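Local coordinates for protein Cg3027-pa (Drosophila melanogaster, PDB 2VHH) that probably hydrolyses N-carbamoyl-beta-alanine to beta-alanine, ammonium and carbon dioxide in pyrimidine breakdown, as a member of the carbon-nitrogen hydrolase superfamily, at residues C[53-65]-C[336-350]. Numbering follows the deposited sequence.
Sequences FDIKGYRFTAREE and DGLLVVELDLNLCRQ
Gln350 NE2 is shared by two acceptors of the other segment: it donates to Glu65 OE2 at 3.0 Å, nearly straight and in the plane of the amide, and to Arg63 O at 2.9 Å, approaching from above that carbonyl's plane. The other end of the same amide, OE1, takes Arg63 N at 2.9 Å on a lone pair, so one side chain grips both backbone polar groups of Arg63 and its flip is fixed. Glu65 OE2 meets NE2 through its anti lone pair and also forms a salt bridge with Arg68. Just before this, the methyl of Ala62 packs on Leu347, Ala62 CB to Leu347 CB 4.0 Å.

Upstream, strands 54-59 and 337-344 run parallel, 11° apart, joined by a ladder of backbone bonds from Asp54 N–Asp336 O to Phe60 N–Glu342 O, the last 2.7 Å long. On one face Ile55 and Leu338 lie side by side, with CD1 of the isoleucine 3.6 Å from CD2 of the leucine; helix 42-50 packs against Ile55. On the other, Leu339 CD1 meets the Tyr58 ring at its edge, 3.7 Å from Tyr58 CD1, and Val341 CG2, which a chi1 of 39° (measured to CG1) leaves anti to the backbone N, reaches the edge of the Phe60 ring. The carboxylate of Glu342 lies beside the aliphatic part of Arg59 but forms its salt bridge with Arg74.

Strand 54-59 thus extends the sheet beyond strand 337-344, whose other edge bonds to strand 72-79. Past the ladder, the glutamine's amide takes over from main-chain pairing, tying the departing chain to helix 347-355.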
# COMPACT_ATOMS: atom_id res chain seq x y z
N PHE C 53 39.34 -43.68 -14.93
CA PHE C 53 38.80 -42.46 -14.33
C PHE C 53 39.24 -42.30 -12.88
O PHE C 53 39.42 -43.29 -12.17
CB PHE C 53 37.27 -42.38 -14.48
CG PHE C 53 36.50 -43.42 -13.70
CD1 PHE C 53 36.21 -44.67 -14.27
CD2 PHE C 53 36.01 -43.14 -12.44
CE1 PHE C 53 35.47 -45.62 -13.56
CE2 PHE C 53 35.27 -44.09 -11.73
CZ PHE C 53 35.00 -45.33 -12.29
N ASP C 54 39.41 -41.05 -12.45
CA ASP C 54 39.72 -40.71 -11.06
C ASP C 54 38.60 -41.09 -10.10
O ASP C 54 37.42 -41.00 -10.44
CB ASP C 54 39.95 -39.21 -10.93
CG ASP C 54 41.34 -38.77 -11.39
OD1 ASP C 54 42.33 -39.41 -11.00
OD2 ASP C 54 41.43 -37.77 -12.13
N ILE C 55 38.97 -41.50 -8.89
CA ILE C 55 37.99 -41.62 -7.81
C ILE C 55 38.59 -41.04 -6.53
O ILE C 55 39.70 -41.39 -6.14
CB ILE C 55 37.47 -43.07 -7.62
CG1 ILE C 55 36.18 -43.07 -6.79
CG2 ILE C 55 38.56 -43.97 -7.04
CD1 ILE C 55 35.62 -44.43 -6.44
N LYS C 56 37.86 -40.13 -5.89
CA LYS C 56 38.34 -39.42 -4.71
C LYS C 56 37.26 -39.26 -3.65
O LYS C 56 36.15 -38.82 -3.95
CB LYS C 56 38.92 -38.05 -5.09
CG LYS C 56 40.40 -38.09 -5.46
CD LYS C 56 40.82 -36.84 -6.20
CE LYS C 56 42.20 -36.99 -6.85
NZ LYS C 56 42.42 -35.94 -7.90
N GLY C 57 37.57 -39.64 -2.42
CA GLY C 57 36.63 -39.53 -1.32
C GLY C 57 37.01 -38.48 -0.29
O GLY C 57 38.16 -38.37 0.09
N TYR C 58 36.02 -37.70 0.13
CA TYR C 58 36.21 -36.72 1.20
C TYR C 58 35.06 -36.78 2.18
O TYR C 58 33.98 -37.29 1.87
CB TYR C 58 36.36 -35.31 0.64
CG TYR C 58 37.52 -35.19 -0.31
CD1 TYR C 58 37.31 -35.14 -1.68
CD2 TYR C 58 38.83 -35.14 0.17
CE1 TYR C 58 38.37 -35.02 -2.57
CE2 TYR C 58 39.90 -35.03 -0.71
CZ TYR C 58 39.66 -34.98 -2.08
OH TYR C 58 40.73 -34.86 -2.95
N ARG C 59 35.29 -36.26 3.38
CA ARG C 59 34.31 -36.33 4.43
C ARG C 59 34.02 -34.98 5.05
O ARG C 59 34.94 -34.19 5.33
CB ARG C 59 34.74 -37.32 5.52
CG ARG C 59 33.66 -37.57 6.57
CD ARG C 59 33.90 -38.85 7.34
NE ARG C 59 35.17 -38.81 8.06
CZ ARG C 59 35.32 -38.38 9.31
NH1 ARG C 59 36.53 -38.37 9.87
NH2 ARG C 59 34.26 -37.96 10.00
N PHE C 60 32.74 -34.72 5.25
CA PHE C 60 32.28 -33.60 6.04
C PHE C 60 31.55 -34.14 7.24
O PHE C 60 30.94 -35.21 7.18
CB PHE C 60 31.38 -32.66 5.23
CG PHE C 60 32.13 -31.84 4.25
CD1 PHE C 60 32.15 -32.18 2.91
CD2 PHE C 60 32.86 -30.73 4.66
CE1 PHE C 60 32.87 -31.43 2.00
CE2 PHE C 60 33.57 -29.97 3.76
CZ PHE C 60 33.58 -30.32 2.42
N THR C 61 31.60 -33.38 8.33
CA THR C 61 31.05 -33.83 9.58
C THR C 61 30.23 -32.74 10.29
O THR C 61 30.27 -31.57 9.91
CB THR C 61 32.17 -34.40 10.47
OG1 THR C 61 31.63 -35.44 11.29
CG2 THR C 61 32.85 -33.30 11.34
N ALA C 62 29.47 -33.13 11.30
CA ALA C 62 28.72 -32.18 12.11
C ALA C 62 28.93 -32.50 13.58
O ALA C 62 29.53 -33.51 13.92
CB ALA C 62 27.25 -32.24 11.75
N ARG C 63 28.47 -31.62 14.47
CA ARG C 63 28.57 -31.94 15.88
C ARG C 63 27.44 -32.89 16.25
O ARG C 63 26.43 -32.98 15.55
CB ARG C 63 28.67 -30.69 16.76
CG ARG C 63 27.37 -30.03 17.15
CD ARG C 63 27.58 -28.58 17.63
NE ARG C 63 28.83 -28.37 18.38
CZ ARG C 63 29.90 -27.73 17.92
NH1 ARG C 63 29.90 -27.21 16.69
NH2 ARG C 63 30.98 -27.59 18.68
N GLU C 64 27.63 -33.63 17.33
CA GLU C 64 26.62 -34.58 17.77
C GLU C 64 25.45 -33.84 18.42
O GLU C 64 25.64 -32.89 19.17
CB GLU C 64 27.23 -35.59 18.74
CG GLU C 64 26.45 -36.90 18.84
CD GLU C 64 27.05 -37.87 19.85
OE1 GLU C 64 28.28 -38.12 19.79
OE2 GLU C 64 26.29 -38.39 20.69
N GLU C 65 24.24 -34.30 18.12
CA GLU C 65 23.04 -33.68 18.66
C GLU C 65 22.34 -34.64 19.63
O GLU C 65 22.51 -35.85 19.54
CB GLU C 65 22.10 -33.26 17.53
CG GLU C 65 22.67 -32.18 16.60
CD GLU C 65 21.63 -31.59 15.67
OE1 GLU C 65 20.43 -31.93 15.80
OE2 GLU C 65 21.99 -30.76 14.80
N ASP C 336 38.30 -37.82 -16.68
CA ASP C 336 37.03 -38.27 -16.13
C ASP C 336 37.19 -38.59 -14.65
O ASP C 336 38.24 -39.08 -14.23
CB ASP C 336 36.55 -39.55 -16.84
CG ASP C 336 36.14 -39.32 -18.29
OD1 ASP C 336 36.29 -38.19 -18.82
OD2 ASP C 336 35.64 -40.29 -18.90
N GLY C 337 36.17 -38.33 -13.85
CA GLY C 337 36.25 -38.61 -12.43
C GLY C 337 34.93 -38.85 -11.72
O GLY C 337 33.87 -38.45 -12.19
N LEU C 338 35.02 -39.52 -10.58
CA LEU C 338 33.90 -39.73 -9.68
C LEU C 338 34.30 -39.15 -8.34
O LEU C 338 35.35 -39.50 -7.80
CB LEU C 338 33.60 -41.22 -9.54
CG LEU C 338 32.75 -41.74 -8.38
CD1 LEU C 338 31.32 -41.27 -8.47
CD2 LEU C 338 32.81 -43.25 -8.34
N LEU C 339 33.48 -38.25 -7.80
CA LEU C 339 33.77 -37.64 -6.51
C LEU C 339 32.78 -38.15 -5.48
O LEU C 339 31.60 -37.84 -5.53
CB LEU C 339 33.70 -36.11 -6.63
CG LEU C 339 33.94 -35.23 -5.39
CD1 LEU C 339 35.36 -35.36 -4.84
CD2 LEU C 339 33.63 -33.78 -5.71
N VAL C 340 33.28 -38.97 -4.55
CA VAL C 340 32.46 -39.47 -3.45
C VAL C 340 32.72 -38.62 -2.22
O VAL C 340 33.87 -38.42 -1.82
CB VAL C 340 32.72 -40.96 -3.15
CG1 VAL C 340 31.88 -41.42 -1.99
CG2 VAL C 340 32.40 -41.80 -4.37
N VAL C 341 31.66 -38.09 -1.63
CA VAL C 341 31.78 -37.30 -0.41
C VAL C 341 30.72 -37.73 0.61
O VAL C 341 29.54 -37.77 0.31
CB VAL C 341 31.76 -35.77 -0.69
CG1 VAL C 341 30.78 -35.44 -1.76
CG2 VAL C 341 31.43 -34.98 0.57
N GLU C 342 31.19 -38.08 1.80
CA GLU C 342 30.33 -38.40 2.91
C GLU C 342 30.02 -37.12 3.71
O GLU C 342 30.91 -36.31 3.97
CB GLU C 342 31.01 -39.46 3.78
CG GLU C 342 30.60 -39.47 5.23
CD GLU C 342 30.83 -40.82 5.90
OE1 GLU C 342 30.51 -41.86 5.26
OE2 GLU C 342 31.30 -40.84 7.06
N LEU C 343 28.76 -36.93 4.08
CA LEU C 343 28.37 -35.74 4.82
C LEU C 343 27.27 -36.02 5.84
O LEU C 343 26.47 -36.94 5.66
CB LEU C 343 27.98 -34.61 3.85
CG LEU C 343 26.81 -34.79 2.87
CD1 LEU C 343 25.53 -34.30 3.49
CD2 LEU C 343 27.07 -34.03 1.60
N ASP C 344 27.24 -35.24 6.92
CA ASP C 344 26.16 -35.31 7.89
C ASP C 344 25.25 -34.12 7.64
O ASP C 344 25.63 -32.97 7.86
CB ASP C 344 26.69 -35.30 9.32
CG ASP C 344 25.63 -35.67 10.37
OD1 ASP C 344 24.43 -35.80 10.04
OD2 ASP C 344 26.03 -35.82 11.54
N LEU C 345 24.04 -34.41 7.17
CA LEU C 345 23.09 -33.39 6.78
C LEU C 345 22.69 -32.47 7.94
O LEU C 345 22.04 -31.44 7.75
CB LEU C 345 21.85 -34.02 6.15
CG LEU C 345 21.95 -34.51 4.70
CD1 LEU C 345 20.91 -35.59 4.42
CD2 LEU C 345 21.83 -33.35 3.72
N ASN C 346 23.10 -32.85 9.15
CA ASN C 346 22.79 -32.07 10.33
C ASN C 346 23.59 -30.79 10.44
O ASN C 346 23.23 -29.90 11.21
CB ASN C 346 22.94 -32.92 11.59
CG ASN C 346 21.86 -33.96 11.70
OD1 ASN C 346 20.91 -33.97 10.91
ND2 ASN C 346 21.99 -34.85 12.69
N LEU C 347 24.66 -30.68 9.66
CA LEU C 347 25.48 -29.47 9.68
C LEU C 347 24.68 -28.24 9.26
O LEU C 347 24.95 -27.14 9.73
CB LEU C 347 26.72 -29.61 8.80
CG LEU C 347 27.80 -28.53 8.96
CD1 LEU C 347 28.45 -28.59 10.35
CD2 LEU C 347 28.86 -28.64 7.87
N CYS C 348 23.69 -28.44 8.40
CA CYS C 348 22.90 -27.33 7.87
C CYS C 348 22.21 -26.55 8.98
O CYS C 348 22.38 -25.33 9.07
CB CYS C 348 21.91 -27.82 6.84
SG CYS C 348 22.73 -28.67 5.49
N ARG C 349 21.45 -27.23 9.83
CA ARG C 349 20.76 -26.54 10.91
C ARG C 349 21.76 -25.91 11.87
O ARG C 349 21.58 -24.79 12.31
CB ARG C 349 19.82 -27.48 11.66
CG ARG C 349 19.19 -26.84 12.87
CD ARG C 349 18.38 -27.83 13.63
NE ARG C 349 17.20 -28.19 12.86
CZ ARG C 349 16.31 -29.09 13.26
NH1 ARG C 349 16.48 -29.71 14.42
NH2 ARG C 349 15.25 -29.36 12.50
N GLN C 350 22.83 -26.65 12.17
CA GLN C 350 23.85 -26.18 13.11
C GLN C 350 24.48 -24.87 12.66
O GLN C 350 24.71 -23.97 13.47
CB GLN C 350 24.93 -27.24 13.34
CG GLN C 350 24.46 -28.42 14.14
CD GLN C 350 25.44 -29.58 14.14
OE1 GLN C 350 26.63 -29.41 13.89
NE2 GLN C 350 24.94 -30.76 14.45